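Local structure of stage II sporulation protein E (SpoIIE) (Moorella thermoacetica, 3ZT9) at residues 99-104 against 118-123. The protein is a manganese-bound, PP2C-type sporulation phosphatase homologue that probably dephosphorylates protein partners in a stressosome pathway adapted to control secondary messenger signalling. Numbering follows the deposited sequence.
Sequences AIVGNI and LATPGI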
ATOM      1  N   ALA A  99      -2.026   4.433  -7.574  1.00 15.28           N
ATOM      2  CA  ALA A  99      -2.010   3.392  -8.634  1.00 12.54           C
ATOM      3  C   ALA A  99      -1.586   2.062  -8.034  1.00 13.40           C
ATOM      4  O   ALA A  99      -0.967   2.038  -6.961  1.00 13.69           O
ATOM      5  CB  ALA A  99      -1.056   3.800  -9.746  1.00 14.53           C
ATOM      6  N   ILE A 100      -1.915   0.974  -8.727  1.00 14.53           N
ATOM      7  CA  ILE A 100      -1.628  -0.361  -8.212  1.00 13.05           C
ATOM      8  C   ILE A 100      -1.212  -1.228  -9.370  1.00 16.03           C
ATOM      9  O   ILE A 100      -1.917  -1.259 -10.375  1.00 17.38           O
ATOM     10  CB  ILE A 100      -2.898  -1.043  -7.592  1.00 12.08           C
ATOM     11  CG1 ILE A 100      -3.530  -0.130  -6.531  1.00 15.83           C
ATOM     12  CG2 ILE A 100      -2.518  -2.408  -6.961  1.00 16.02           C
ATOM     13  CD1 ILE A 100      -4.937  -0.559  -6.180  1.00 23.64           C
ATOM     14  N   VAL A 101      -0.084  -1.921  -9.237  1.00 14.99           N
ATOM     15  CA  VAL A 101       0.261  -2.963 -10.203  1.00 13.49           C
ATOM     16  C   VAL A 101       0.129  -4.279  -9.444  1.00 17.84           C
ATOM     17  O   VAL A 101       0.820  -4.513  -8.454  1.00 17.75           O
ATOM     18  CB  VAL A 101       1.679  -2.783 -10.812  1.00 16.97           C
ATOM     19  CG1 VAL A 101       2.016  -3.959 -11.719  1.00 16.73           C
ATOM     20  CG2 VAL A 101       1.730  -1.494 -11.607  1.00 16.40           C
ATOM     21  N   GLY A 102      -0.783  -5.132  -9.898  1.00 14.95           N
ATOM     22  CA  GLY A 102      -0.989  -6.398  -9.237  1.00 18.28           C
ATOM     23  C   GLY A 102      -2.182  -6.317  -8.298  1.00 20.49           C
ATOM     24  O   GLY A 102      -3.127  -5.600  -8.582  1.00 32.04           O
ATOM     25  N   ASN A 103      -2.168  -7.069  -7.207  1.00 16.58           N
ATOM     26  CA  ASN A 103      -3.402  -7.207  -6.422  1.00 19.09           C
ATOM     27  C   ASN A 103      -3.316  -6.663  -4.994  1.00 22.27           C
ATOM     28  O   ASN A 103      -3.923  -7.183  -4.098  1.00 24.92           O
ATOM     29  CB  ASN A 103      -3.867  -8.648  -6.383  1.00 16.84           C
ATOM     30  CG  ASN A 103      -2.947  -9.524  -5.569  1.00 24.58           C
ATOM     31  OD1 ASN A 103      -1.803  -9.146  -5.300  1.00 23.93           O
ATOM     32  ND2 ASN A 103      -3.437 -10.696  -5.168  1.00 24.24           N
ATOM     33  N   ILE A 104      -2.583  -5.593  -4.793  1.00 12.66           N
ATOM     34  CA  ILE A 104      -2.679  -4.907  -3.525  1.00 12.02           C
ATOM     35  C   ILE A 104      -4.070  -4.185  -3.495  1.00 12.87           C
ATOM     36  O   ILE A 104      -4.579  -3.759  -4.536  1.00 15.34           O
ATOM     37  CB  ILE A 104      -1.557  -3.857  -3.397  1.00 14.54           C
ATOM     38  CG1 ILE A 104      -0.171  -4.516  -3.502  1.00 15.28           C
ATOM     39  CG2 ILE A 104      -1.717  -3.066  -2.091  1.00 12.95           C
ATOM     40  CD1 ILE A 104       0.195  -5.499  -2.375  1.00 15.75           C
ATOM     41  N   LEU A 118      -8.743   1.305  -9.152  1.00 16.54           N
ATOM     42  CA  LEU A 118      -8.600   0.160 -10.026  1.00 14.97           C
ATOM     43  C   LEU A 118      -7.136  -0.210 -10.200  1.00 21.80           C
ATOM     44  O   LEU A 118      -6.313   0.658 -10.510  1.00 15.53           O
ATOM     45  CB  LEU A 118      -9.181   0.515 -11.380  1.00 16.70           C
ATOM     46  CG  LEU A 118      -8.930  -0.543 -12.450  1.00 25.61           C
ATOM     47  CD1 LEU A 118      -9.521  -1.876 -11.990  1.00 29.39           C
ATOM     48  CD2 LEU A 118      -9.556  -0.070 -13.756  1.00 32.41           C
ATOM     49  N   ALA A 119      -6.834  -1.484  -9.993  1.00 18.32           N
ATOM     50  CA  ALA A 119      -5.501  -2.028 -10.164  1.00 16.77           C
ATOM     51  C   ALA A 119      -5.252  -2.295 -11.628  1.00 23.46           C
ATOM     52  O   ALA A 119      -6.169  -2.626 -12.371  1.00 22.25           O
ATOM     53  CB  ALA A 119      -5.333  -3.366  -9.394  1.00 21.29           C
ATOM     54  N   THR A 120      -3.998  -2.156 -12.019  1.00 16.65           N
ATOM     55  CA  THR A 120      -3.571  -2.629 -13.340  1.00 21.60           C
ATOM     56  C   THR A 120      -2.878  -3.965 -13.162  1.00 18.36           C
ATOM     57  O   THR A 120      -1.995  -4.061 -12.360  1.00 18.37           O
ATOM     58  CB  THR A 120      -2.599  -1.620 -13.991  1.00 31.30           C
ATOM     59  OG1 THR A 120      -1.270  -1.864 -13.548  1.00 52.56           O
ATOM     60  CG2 THR A 120      -2.984  -0.209 -13.609  1.00 25.81           C
ATOM     61  N   PRO A 121      -3.274  -5.002 -13.925  1.00 24.17           N
ATOM     62  CA  PRO A 121      -2.627  -6.302 -13.769  1.00 26.79           C
ATOM     63  C   PRO A 121      -1.139  -6.254 -14.115  1.00 26.14           C
ATOM     64  O   PRO A 121      -0.688  -5.451 -14.921  1.00 24.43           O
ATOM     65  CB  PRO A 121      -3.378  -7.206 -14.760  1.00 36.65           C
ATOM     66  CG  PRO A 121      -3.942  -6.289 -15.770  1.00 33.27           C
ATOM     67  CD  PRO A 121      -4.237  -5.000 -15.043  1.00 36.18           C
ATOM     68  N   GLY A 122      -0.372  -7.126 -13.492  1.00 24.69           N
ATOM     69  CA  GLY A 122       1.027  -7.234 -13.833  1.00 22.70           C
ATOM     70  C   GLY A 122       1.850  -7.627 -12.629  1.00 25.32           C
ATOM     71  O   GLY A 122       1.332  -7.748 -11.535  1.00 19.62           O
ATOM     72  N   ILE A 123       3.150  -7.788 -12.848  1.00 23.70           N
ATOM     73  CA  ILE A 123       4.100  -8.107 -11.784  1.00 25.13           C
ATOM     74  C   ILE A 123       5.340  -7.269 -12.037  1.00 27.75           C
ATOM     75  O   ILE A 123       5.983  -7.424 -13.066  1.00 22.90           O
ATOM     76  CB  ILE A 123       4.528  -9.600 -11.777  1.00 28.42           C
ATOM     77  CG1 ILE A 123       3.314 -10.482 -11.492  1.00 36.44           C
ATOM     78  CG2 ILE A 123       5.674  -9.824 -10.705  1.00 23.17           C
ATOM     79  CD1 ILE A 123       3.580 -11.980 -11.626  1.00 40.65           C
TER
HETATM   80  O   HOH W   1      -3.746   1.425 -11.003  1.00 16.92           O
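Thr120 sets OG1 between its backbone N and carbonyl carbon (chi1 85°), while chi1 of 175° in Val101 places CG2 beside the backbone N and anti to the carbonyl carbon, where it meets Thr120 OG1 at 3.6 Å. The two side chains cross obliquely. The same Thr120 rotamer brings OG1 to the carbonyl O of Ile100 in a weak hydrogen bond of 3.3 Å, alongside the much firmer one from Thr120 N to Ile100 O, 2.8 Å long and nearly straight at 168°. One carbonyl oxygen thus receives both the amide and the hydroxyl of a single threonine. On the return side, Gly102 N donates to Thr120 O at 2.9 Å, and the CA of Val101 brings a C-H to that oxygen as well. Thr120 therefore bonds to the residues before and after Val101: a single parallel beta bridge at the end of strand 95-101. Across that strand Val101 pairs with Ala84 of strand 82-90, and the 118-123 loop bonds to the side away from it, the side on which strand 135-138 is the sheet neighbour. Past Gly102 the chain turns out of this sheet towards strand 105-110 of the other sheet in the PP2C-type beta-sandwich. At that turn Asn103 ND2 bonds to Asp150, a manganese ligand, and Ile104 packs on Asp38, another. Side chains add contacts beside the bridge. Ala119 CB makes an apolar contact with Ile100 CB at 3.8 Å, and the same methyl also approaches Gly102 O to 3.2 Å. Further along, Val101 CG1 lies against the backbone of Gly122, 3.8 Å from its C. Upstream of the bridge a water accepts from Ile100 N and lies 2.7 Å from Leu118 O, linking the two backbones.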